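Local coordinates for protein myosin-I heavy chain (Dictyostelium discoideum, PDB 5EJR) that works as an ATP-driven motor on actin, with roles in early phagocytosis and adhesion, and is represented here by the MyTH4-FERM MF2 domain of its tail, at residues 46-51 and 76-81; 297-302 and 321-326; 134-139 and 226-231. One frame throughout, in Å; residues are numbered along the deposited sequence. Where two conformers were deposited one is given.

Contact 1: residues 46-51 and 76-81; sequences KDPIKE and GDYPIP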
loop_
_atom_site.group_PDB
_atom_site.type_symbol
_atom_site.label_atom_id
_atom_site.label_comp_id
_atom_site.label_asym_id
_atom_site.label_seq_id
_atom_site.Cartn_x
_atom_site.Cartn_y
_atom_site.Cartn_z
ATOM N N LYS A 46 -3.438 -21.613 -29.985
ATOM C CA LYS A 46 -4.082 -20.308 -30.160
ATOM C C LYS A 46 -5.528 -20.264 -29.655
ATOM O O LYS A 46 -6.069 -19.172 -29.481
ATOM C CB LYS A 46 -4.035 -19.871 -31.646
ATOM C CG LYS A 46 -2.632 -19.645 -32.221
ATOM C CD LYS A 46 -2.137 -18.207 -32.034
ATOM C CE LYS A 46 -0.809 -17.968 -32.710
ATOM N NZ LYS A 46 -0.193 -16.681 -32.286
ATOM N N ASP A 47 -6.162 -21.434 -29.471
ATOM C CA ASP A 47 -7.552 -21.562 -29.035
ATOM C C ASP A 47 -7.704 -21.725 -27.522
ATOM O O ASP A 47 -6.899 -22.435 -26.909
ATOM C CB ASP A 47 -8.243 -22.737 -29.760
ATOM C CG ASP A 47 -8.397 -22.563 -31.265
ATOM O OD1 ASP A 47 -8.455 -21.394 -31.731
ATOM O OD2 ASP A 47 -8.496 -23.592 -31.976
ATOM N N PRO A 48 -8.755 -21.116 -26.908
ATOM C CA PRO A 48 -8.959 -21.285 -25.460
ATOM C C PRO A 48 -9.400 -22.702 -25.118
ATOM O O PRO A 48 -10.297 -23.224 -25.780
ATOM C CB PRO A 48 -10.064 -20.266 -25.126
ATOM C CG PRO A 48 -10.236 -19.415 -26.351
ATOM C CD PRO A 48 -9.811 -20.267 -27.499
ATOM N N ILE A 49 -8.763 -23.327 -24.099
ATOM C CA ILE A 49 -9.069 -24.687 -23.638
ATOM C C ILE A 49 -10.530 -24.794 -23.140
ATOM O O ILE A 49 -11.045 -23.873 -22.493
ATOM C CB ILE A 49 -8.034 -25.257 -22.621
ATOM C CG1 ILE A 49 -8.008 -24.448 -21.287
ATOM C CG2 ILE A 49 -6.642 -25.376 -23.271
ATOM C CD1 ILE A 49 -7.271 -25.074 -20.087
ATOM N N LYS A 50 -11.193 -25.909 -23.505
ATOM C CA LYS A 50 -12.603 -26.223 -23.221
ATOM C C LYS A 50 -12.832 -26.874 -21.846
ATOM O O LYS A 50 -13.970 -26.957 -21.381
ATOM C CB LYS A 50 -13.197 -27.086 -24.359
ATOM C CG LYS A 50 -12.556 -28.474 -24.511
ATOM C CD LYS A 50 -13.193 -29.303 -25.627
ATOM C CE LYS A 50 -12.682 -30.729 -25.655
ATOM N NZ LYS A 50 -13.319 -31.576 -24.609
ATOM N N GLU A 51 -11.745 -27.333 -21.218
ATOM C CA GLU A 51 -11.699 -27.997 -19.911
ATOM C C GLU A 51 -10.303 -27.802 -19.307
ATOM O O GLU A 51 -9.351 -27.570 -20.054
ATOM C CB GLU A 51 -12.003 -29.504 -20.057
ATOM C CG GLU A 51 -11.111 -30.237 -21.050
ATOM C CD GLU A 51 -11.561 -31.617 -21.487
ATOM O OE1 GLU A 51 -12.775 -31.803 -21.739
ATOM O OE2 GLU A 51 -10.684 -32.498 -21.640
ATOM N N GLY A 76 -1.096 -11.729 -24.689
ATOM C CA GLY A 76 -1.471 -11.041 -25.921
ATOM C C GLY A 76 -1.959 -11.951 -27.034
ATOM O O GLY A 76 -1.822 -11.614 -28.212
ATOM N N ASP A 77 -2.535 -13.106 -26.673
ATOM C CA ASP A 77 -3.077 -14.102 -27.603
ATOM C C ASP A 77 -4.614 -14.123 -27.616
ATOM O O ASP A 77 -5.212 -14.879 -28.380
ATOM C CB ASP A 77 -2.514 -15.499 -27.292
ATOM C CG ASP A 77 -1.005 -15.592 -27.397
ATOM O OD1 ASP A 77 -0.447 -15.141 -28.431
ATOM O OD2 ASP A 77 -0.381 -16.133 -26.461
ATOM N N TYR A 78 -5.239 -13.292 -26.768
ATOM C CA TYR A 78 -6.687 -13.126 -26.618
ATOM C C TYR A 78 -6.918 -11.642 -26.309
ATOM O O TYR A 78 -6.128 -11.059 -25.561
ATOM C CB TYR A 78 -7.203 -14.008 -25.475
ATOM C CG TYR A 78 -8.702 -14.226 -25.440
ATOM C CD1 TYR A 78 -9.280 -15.334 -26.055
ATOM C CD2 TYR A 78 -9.532 -13.382 -24.706
ATOM C CE1 TYR A 78 -10.653 -15.571 -25.980
ATOM C CE2 TYR A 78 -10.907 -13.610 -24.622
ATOM C CZ TYR A 78 -11.463 -14.710 -25.256
ATOM O OH TYR A 78 -12.818 -14.935 -25.181
ATOM N N PRO A 79 -7.928 -10.985 -26.916
ATOM C CA PRO A 79 -8.099 -9.543 -26.664
ATOM C C PRO A 79 -8.604 -9.199 -25.264
ATOM O O PRO A 79 -9.252 -10.025 -24.608
ATOM C CB PRO A 79 -9.058 -9.090 -27.766
ATOM C CG PRO A 79 -9.797 -10.312 -28.158
ATOM C CD PRO A 79 -8.947 -11.505 -27.853
ATOM N N ILE A 80 -8.272 -7.978 -24.802
ATOM C CA ILE A 80 -8.681 -7.477 -23.491
ATOM C C ILE A 80 -9.895 -6.532 -23.657
ATOM O O ILE A 80 -9.792 -5.574 -24.425
ATOM C CB ILE A 80 -7.477 -6.842 -22.717
ATOM C CG1 ILE A 80 -6.368 -7.876 -22.439
ATOM C CG2 ILE A 80 -7.930 -6.204 -21.419
ATOM C CD1 ILE A 80 -4.925 -7.279 -22.281
ATOM N N PRO A 81 -11.044 -6.779 -22.963
ATOM C CA PRO A 81 -12.219 -5.896 -23.126
ATOM C C PRO A 81 -12.040 -4.450 -22.641
ATOM O O PRO A 81 -11.141 -4.158 -21.849
ATOM C CB PRO A 81 -13.325 -6.629 -22.361
ATOM C CG PRO A 81 -12.613 -7.461 -21.370
ATOM C CD PRO A 81 -11.340 -7.886 -22.033
HETATM O O HOH W 1 1.615 -16.265 -29.974
#
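The Y78 ring meets the P48 ring obliquely. CG of P48 lies 3.9 Å from CE1 of Y78, and the two side chains cross at about a right angle. Y78 has CG anti to its backbone N (chi1 -164°), which carries the ring outward to P48. The same ring also packs on M72 and M73 of helix 58-75, so P48 adds a further apolar neighbour to a ring already seated on the helix. A Schellman motif ends this helix of the MyTH4 domain. G76, with positive phi, is its C-prime residue; D77 N bonds to M72 O and G76 N to M73 O. The loops before and after the helix meet here at the surface. The other flat group is the D77 carboxylate, and its two oxygens do different jobs. OD2 is hydrogen-bonded to S123 OG. D77 OD1 is 4.2 Å from K46 NZ, too far for a salt bridge. One water bridges the gap. It accepts from K46 NZ at 3.0 Å and donates to D77 OD1 at 2.8 Å. The water probably relays the attraction between the two charges. The lysine chain bends at chi2 (-89°) on its way to this water. The K46 side chain also touches P119 and K120, in a loop of the same domain.

Contact 2: residues 297-302 and 321-326; sequences RFFLDD and ELTYCQ. With EDO (1,2-ethanediol), chain B; EDO (1,2-ethanediol), chain E; EDO (1,2-ethanediol), chain H.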
loop_
_atom_site.group_PDB
_atom_site.type_symbol
_atom_site.label_atom_id
_atom_site.label_comp_id
_atom_site.label_asym_id
_atom_site.label_seq_id
_atom_site.Cartn_x
_atom_site.Cartn_y
_atom_site.Cartn_z
ATOM N N ARG A 297 3.663 10.993 12.378
ATOM C CA ARG A 297 2.549 10.185 12.829
ATOM C C ARG A 297 2.358 10.239 14.328
ATOM O O ARG A 297 1.230 10.355 14.778
ATOM C CB ARG A 297 2.741 8.735 12.343
ATOM C CG ARG A 297 1.572 7.761 12.678
ATOM C CD ARG A 297 0.321 7.986 11.836
ATOM N NE ARG A 297 0.559 7.770 10.406
ATOM C CZ ARG A 297 0.149 8.593 9.441
ATOM N NH1 ARG A 297 -0.523 9.699 9.741
ATOM N NH2 ARG A 297 0.410 8.317 8.167
ATOM N N PHE A 298 3.438 10.141 15.104
ATOM C CA PHE A 298 3.332 10.065 16.552
ATOM C C PHE A 298 3.865 11.281 17.300
ATOM O O PHE A 298 4.894 11.837 16.947
ATOM C CB PHE A 298 4.011 8.788 17.046
ATOM C CG PHE A 298 3.447 7.533 16.416
ATOM C CD1 PHE A 298 2.188 7.052 16.783
ATOM C CD2 PHE A 298 4.195 6.797 15.504
ATOM C CE1 PHE A 298 1.678 5.870 16.216
ATOM C CE2 PHE A 298 3.692 5.600 14.951
ATOM C CZ PHE A 298 2.434 5.154 15.301
ATOM N N PHE A 299 3.152 11.659 18.361
ATOM C CA PHE A 299 3.465 12.816 19.194
ATOM C C PHE A 299 3.428 12.346 20.622
ATOM O O PHE A 299 2.346 12.129 21.155
ATOM C CB PHE A 299 2.430 13.943 18.954
ATOM C CG PHE A 299 2.549 14.584 17.590
ATOM C CD1 PHE A 299 1.939 14.007 16.476
ATOM C CD2 PHE A 299 3.273 15.763 17.420
ATOM C CE1 PHE A 299 2.072 14.589 15.212
ATOM C CE2 PHE A 299 3.399 16.352 16.156
ATOM C CZ PHE A 299 2.804 15.763 15.060
ATOM N N LEU A 300 4.609 12.100 21.203
ATOM C CA LEU A 300 4.768 11.557 22.564
ATOM C C LEU A 300 5.024 12.608 23.621
ATOM O O LEU A 300 4.803 12.345 24.804
ATOM C CB LEU A 300 5.916 10.515 22.578
ATOM C CG LEU A 300 5.590 9.182 21.848
ATOM C CD1 LEU A 300 6.786 8.208 21.903
ATOM C CD2 LEU A 300 4.389 8.483 22.491
ATOM N N ASP A 301 5.496 13.780 23.213
ATOM C CA ASP A 301 5.804 14.868 24.156
ATOM C C ASP A 301 4.583 15.728 24.444
ATOM O O ASP A 301 3.658 15.750 23.638
ATOM C CB ASP A 301 7.018 15.675 23.679
ATOM C CG ASP A 301 8.215 14.758 23.444
ATOM O OD1 ASP A 301 8.508 13.920 24.338
ATOM O OD2 ASP A 301 8.758 14.766 22.316
ATOM N N ASP A 302 4.537 16.357 25.613
ATOM C CA ASP A 302 3.375 17.161 26.014
ATOM C C ASP A 302 3.440 18.554 25.373
ATOM O O ASP A 302 4.264 19.365 25.757
ATOM C CB ASP A 302 3.264 17.242 27.559
ATOM C CG ASP A 302 2.006 17.922 28.119
ATOM O OD1 ASP A 302 1.187 18.430 27.317
ATOM O OD2 ASP A 302 1.850 17.955 29.363
ATOM N N GLU A 321 11.477 20.922 11.815
ATOM C CA GLU A 321 11.068 21.669 10.635
ATOM C C GLU A 321 9.892 20.986 9.904
ATOM O O GLU A 321 8.917 21.654 9.536
ATOM C CB GLU A 321 12.284 21.943 9.721
ATOM C CG GLU A 321 12.023 22.923 8.582
ATOM C CD GLU A 321 11.380 24.246 8.962
ATOM O OE1 GLU A 321 11.578 24.711 10.108
ATOM O OE2 GLU A 321 10.672 24.819 8.107
ATOM N N LEU A 322 9.955 19.662 9.760
ATOM C CA LEU A 322 8.877 18.906 9.134
ATOM C C LEU A 322 7.629 18.941 9.979
ATOM O O LEU A 322 6.528 19.009 9.436
ATOM C CB LEU A 322 9.268 17.472 8.846
ATOM C CG LEU A 322 10.215 17.249 7.690
ATOM C CD1 LEU A 322 10.663 15.791 7.666
ATOM C CD2 LEU A 322 9.575 17.653 6.332
ATOM N N THR A 323 7.804 18.931 11.312
ATOM C CA THR A 323 6.684 19.015 12.251
ATOM C C THR A 323 5.997 20.356 12.149
ATOM O O THR A 323 4.767 20.392 12.064
ATOM C CB THR A 323 7.147 18.710 13.680
ATOM O OG1 THR A 323 7.728 17.408 13.675
ATOM C CG2 THR A 323 5.987 18.749 14.682
ATOM N N TYR A 324 6.780 21.453 12.218
ATOM C CA TYR A 324 6.235 22.802 12.139
ATOM C C TYR A 324 5.445 22.945 10.819
ATOM O O TYR A 324 4.299 23.376 10.846
ATOM C CB TYR A 324 7.358 23.870 12.256
ATOM C CG TYR A 324 6.894 25.217 11.736
ATOM C CD1 TYR A 324 5.902 25.939 12.398
ATOM C CD2 TYR A 324 7.389 25.730 10.540
ATOM C CE1 TYR A 324 5.443 27.153 11.901
ATOM C CE2 TYR A 324 6.905 26.924 10.013
ATOM C CZ TYR A 324 5.911 27.614 10.681
ATOM O OH TYR A 324 5.477 28.805 10.179
ATOM N N CYS A 325 6.082 22.578 9.693
ATOM C CA CYS A 325 5.536 22.586 8.337
ATOM C C CYS A 325 4.199 21.813 8.269
ATOM O O CYS A 325 3.251 22.301 7.663
ATOM C CB CYS A 325 6.570 22.029 7.361
ATOM S SG CYS A 325 6.065 22.051 5.622
ATOM N N GLN A 326 4.106 20.647 8.944
ATOM C CA GLN A 326 2.894 19.800 8.954
ATOM C C GLN A 326 1.756 20.459 9.738
ATOM O O GLN A 326 0.633 20.463 9.255
ATOM C CB GLN A 326 3.195 18.396 9.511
ATOM C CG GLN A 326 1.985 17.481 9.524
ATOM C CD GLN A 326 2.385 16.092 9.928
ATOM O OE1 GLN A 326 3.337 15.531 9.410
ATOM N NE2 GLN A 326 1.689 15.530 10.882
HETATM C C1 EDO B . -0.154 16.433 22.560
HETATM O O1 EDO B . 0.438 16.886 23.759
HETATM C C2 EDO B . 0.918 15.678 21.768
HETATM O O2 EDO B . 2.080 16.522 21.665
HETATM C C1 EDO E . 1.084 4.237 11.321
HETATM O O1 EDO E . 1.836 4.969 10.347
HETATM C C2 EDO E . 0.400 2.984 10.650
HETATM O O2 EDO E . 1.393 1.976 10.511
HETATM C C1 EDO H . -1.069 17.360 14.953
HETATM O O1 EDO H . -2.149 16.462 14.822
HETATM C C2 EDO H . 0.099 17.196 13.930
HETATM O O2 EDO H . -0.261 16.716 12.648
#
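F299 holds CG anti to its carbonyl carbon (chi1 -70°), and T323 holds CG2 anti to its backbone N. These torsions aim ring and methyl at each other from opposite directions. T323 CG2 meets the ring at its edge, 3.8 Å from F299 CE2. The Q326 amide also comes to the ring edge, with NE2 4.3 Å from F299 CZ. Its chain is extended beyond CG. Q326 OE1 accepts from R296 N, and Q326 NE2 donates to O2 of an ethanediol at 2.9 Å. That ethanediol, probably from the crystallisation liquor, also touches the ring, with its C2 3.3 Å from F299 CZ. T323 OG1 is bonded to C319 O on its own helix and to R296 NH1. R296 makes a cation-pi contact with F299 as well, so one arginine serves both sides. R297 turns back over its neighbour: R297 CG sits 3.7 Å above the centre of the F298 ring. Its NE donates to another ethanediol, and its NH2 to S256 OG. With an alanine here, S256 would probably lose its guanidinium partner and the F298 ring the cover on that face. F298 also stacks with F503 and meets Y504 edge-to-face. The loop leaving strand 290-296 of the ubiquitin-like lobe is thus packed on helix 317-332 of the helical lobe and on helix 494-505 of the PTB-like lobe, as expected where the three lobes of a FERM domain meet.

Contact 3: residues 134-139 and 226-231; sequences LSITFS and INTYTT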
loop_
_atom_site.group_PDB
_atom_site.type_symbol
_atom_site.label_atom_id
_atom_site.label_comp_id
_atom_site.label_asym_id
_atom_site.label_seq_id
_atom_site.Cartn_x
_atom_site.Cartn_y
_atom_site.Cartn_z
ATOM N N LEU A 134 3.866 -15.505 -10.361
ATOM C CA LEU A 134 3.214 -16.551 -9.582
ATOM C C LEU A 134 4.207 -16.991 -8.514
ATOM O O LEU A 134 3.829 -17.124 -7.343
ATOM C CB LEU A 134 2.839 -17.791 -10.433
ATOM C CG LEU A 134 1.816 -17.637 -11.549
ATOM C CD1 LEU A 134 1.810 -18.876 -12.436
ATOM C CD2 LEU A 134 0.423 -17.405 -11.000
ATOM N N SER A 135 5.476 -17.232 -8.913
ATOM C CA SER A 135 6.524 -17.724 -8.006
ATOM C C SER A 135 6.837 -16.775 -6.831
ATOM O O SER A 135 7.285 -17.246 -5.793
ATOM C CB SER A 135 7.797 -18.080 -8.770
ATOM O OG SER A 135 8.455 -16.912 -9.231
ATOM N N ILE A 136 6.598 -15.461 -6.990
ATOM C CA ILE A 136 6.815 -14.519 -5.886
ATOM C C ILE A 136 5.646 -14.569 -4.871
ATOM O O ILE A 136 5.854 -14.254 -3.697
ATOM C CB ILE A 136 7.158 -13.067 -6.336
ATOM C CG1 ILE A 136 6.120 -12.494 -7.303
ATOM C CG2 ILE A 136 8.582 -12.986 -6.909
ATOM C CD1 ILE A 136 6.142 -10.968 -7.472
ATOM N N THR A 137 4.445 -15.033 -5.315
ATOM C CA THR A 137 3.223 -15.092 -4.499
ATOM C C THR A 137 3.010 -16.428 -3.758
ATOM O O THR A 137 2.966 -16.451 -2.529
ATOM C CB THR A 137 2.014 -14.724 -5.360
ATOM O OG1 THR A 137 2.413 -13.688 -6.252
ATOM C CG2 THR A 137 0.828 -14.227 -4.521
ATOM N N PHE A 138 2.828 -17.521 -4.497
ATOM C CA PHE A 138 2.548 -18.828 -3.903
ATOM C C PHE A 138 3.346 -19.920 -4.584
ATOM O O PHE A 138 3.744 -19.798 -5.739
ATOM C CB PHE A 138 1.024 -19.143 -3.920
ATOM C CG PHE A 138 0.341 -18.869 -5.236
ATOM C CD1 PHE A 138 0.449 -19.766 -6.296
ATOM C CD2 PHE A 138 -0.350 -17.687 -5.443
ATOM C CE1 PHE A 138 -0.134 -19.487 -7.533
ATOM C CE2 PHE A 138 -0.938 -17.410 -6.680
ATOM C CZ PHE A 138 -0.821 -18.312 -7.718
ATOM N N SER A 139 3.594 -20.973 -3.839
ATOM C CA SER A 139 4.342 -22.115 -4.294
ATOM C C SER A 139 3.424 -23.068 -5.073
ATOM O O SER A 139 2.244 -23.185 -4.723
ATOM C CB SER A 139 4.891 -22.845 -3.071
ATOM O OG SER A 139 5.527 -24.075 -3.379
ATOM N N ILE A 226 13.127 0.079 -3.777
ATOM C CA ILE A 226 11.969 -0.809 -3.622
ATOM C C ILE A 226 12.256 -2.212 -4.177
ATOM O O ILE A 226 12.765 -2.350 -5.284
ATOM C CB ILE A 226 10.716 -0.120 -4.274
ATOM C CG1 ILE A 226 9.391 -0.808 -3.946
ATOM C CG2 ILE A 226 10.837 0.066 -5.780
ATOM C CD1 ILE A 226 8.150 -0.015 -4.494
ATOM N N ASN A 227 11.975 -3.235 -3.387
ATOM C CA ASN A 227 12.118 -4.634 -3.785
ATOM C C ASN A 227 10.718 -5.250 -3.688
ATOM O O ASN A 227 9.823 -4.634 -3.106
ATOM C CB ASN A 227 13.083 -5.386 -2.861
ATOM C CG ASN A 227 14.308 -4.614 -2.423
ATOM O OD1 ASN A 227 14.908 -3.840 -3.184
ATOM N ND2 ASN A 227 14.719 -4.827 -1.179
ATOM N N THR A 228 10.540 -6.475 -4.227
ATOM C CA THR A 228 9.289 -7.253 -4.232
ATOM C C THR A 228 8.578 -7.270 -2.882
ATOM O O THR A 228 7.367 -7.095 -2.827
ATOM C CB THR A 228 9.593 -8.702 -4.680
ATOM O OG1 THR A 228 10.267 -8.648 -5.935
ATOM C CG2 THR A 228 8.345 -9.562 -4.806
ATOM N N TYR A 229 9.342 -7.478 -1.805
ATOM C CA TYR A 229 8.823 -7.650 -0.468
ATOM C C TYR A 229 9.015 -6.444 0.452
ATOM O O TYR A 229 8.855 -6.583 1.661
ATOM C CB TYR A 229 9.431 -8.923 0.143
ATOM C CG TYR A 229 9.201 -10.167 -0.706
ATOM C CD1 TYR A 229 7.960 -10.793 -0.737
ATOM C CD2 TYR A 229 10.217 -10.692 -1.500
ATOM C CE1 TYR A 229 7.747 -11.949 -1.492
ATOM C CE2 TYR A 229 10.005 -11.828 -2.293
ATOM C CZ TYR A 229 8.769 -12.455 -2.276
ATOM O OH TYR A 229 8.534 -13.560 -3.055
ATOM N N THR A 230 9.320 -5.262 -0.098
ATOM C CA THR A 230 9.523 -4.088 0.766
ATOM C C THR A 230 8.234 -3.695 1.500
ATOM O O THR A 230 7.181 -3.528 0.873
ATOM C CB THR A 230 10.149 -2.933 -0.015
ATOM O OG1 THR A 230 11.393 -3.379 -0.568
ATOM C CG2 THR A 230 10.407 -1.687 0.866
ATOM N N THR A 231 8.334 -3.525 2.822
ATOM C CA THR A 231 7.193 -3.056 3.613
ATOM C C THR A 231 7.172 -1.523 3.658
ATOM O O THR A 231 8.192 -0.854 3.426
ATOM C CB THR A 231 7.234 -3.594 5.042
ATOM O OG1 THR A 231 8.394 -3.074 5.689
ATOM C CG2 THR A 231 7.156 -5.112 5.119
#
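I136 faces two neighbouring side chains, T228 and Y229, and crosses each of them obliquely. The tyrosine reaches past the isoleucine side chain to its backbone. Y229 OH donates to I136 O at 2.8 Å. The hydroxyl lies in the carbonyl plane, on a lone pair, with a C=O...donor angle of 116°. I136 O sits at the ring edge, near the ring plane. The hydroxyl also touches the isoleucine side chain, with Y229 OH 3.6 Å from I136 CB. T228 fills the angle between the other two. T228 CG2 lies 3.7 Å above the centre of the Y229 ring, covering one face. T228 CG2 is also 3.7 Å from I136 CD1. I136 keeps CG1 between its backbone N and carbonyl carbon (chi1 54°), and CD1 at the end of that branch meets the threonine. One methyl is therefore packed against both ring and isoleucine, while Y229 OH takes the polar bond to I136 O. A type I turn from N227 to T230 presents T228 and Y229 together. T230 OG1 braces the turn by accepting from N227 N at 2.9 Å. Beyond it, T231 is the N-cap residue of helix 232-243. Around the contact, K176 touches I136 and I182 touches Y229. Helix 121-137 belongs to the MyTH4 domain, and the turn joins strand 221-225 to helix 232-243 in the ubiquitin-like lobe of the FERM domain. The contact is thus a direct junction between the two domains, consistent with the compact MyTH4-FERM unit of myosin tails.

In the fold
Along the chain the contacts come in series: both segments of contact 1, then those of contact 3, then those of contact 2. Contact 1 lies within the MyTH4 domain, and contact 2 within the FERM domain. Contact 3 joins the two domains. Between centres, contacts 1 and 3 are about 27 Å apart, and contacts 2 and 3 about 34 Å. Contacts 1 and 2 lie on opposite sides of the chain's centre, about 54 Å apart between centres. None touches another. Contacts 2 and 3 both involve the ubiquitin-like lobe, through 297-302 and 226-231. This lobe thus has contacts both to the MyTH4 domain and to the helical lobe of the FERM domain.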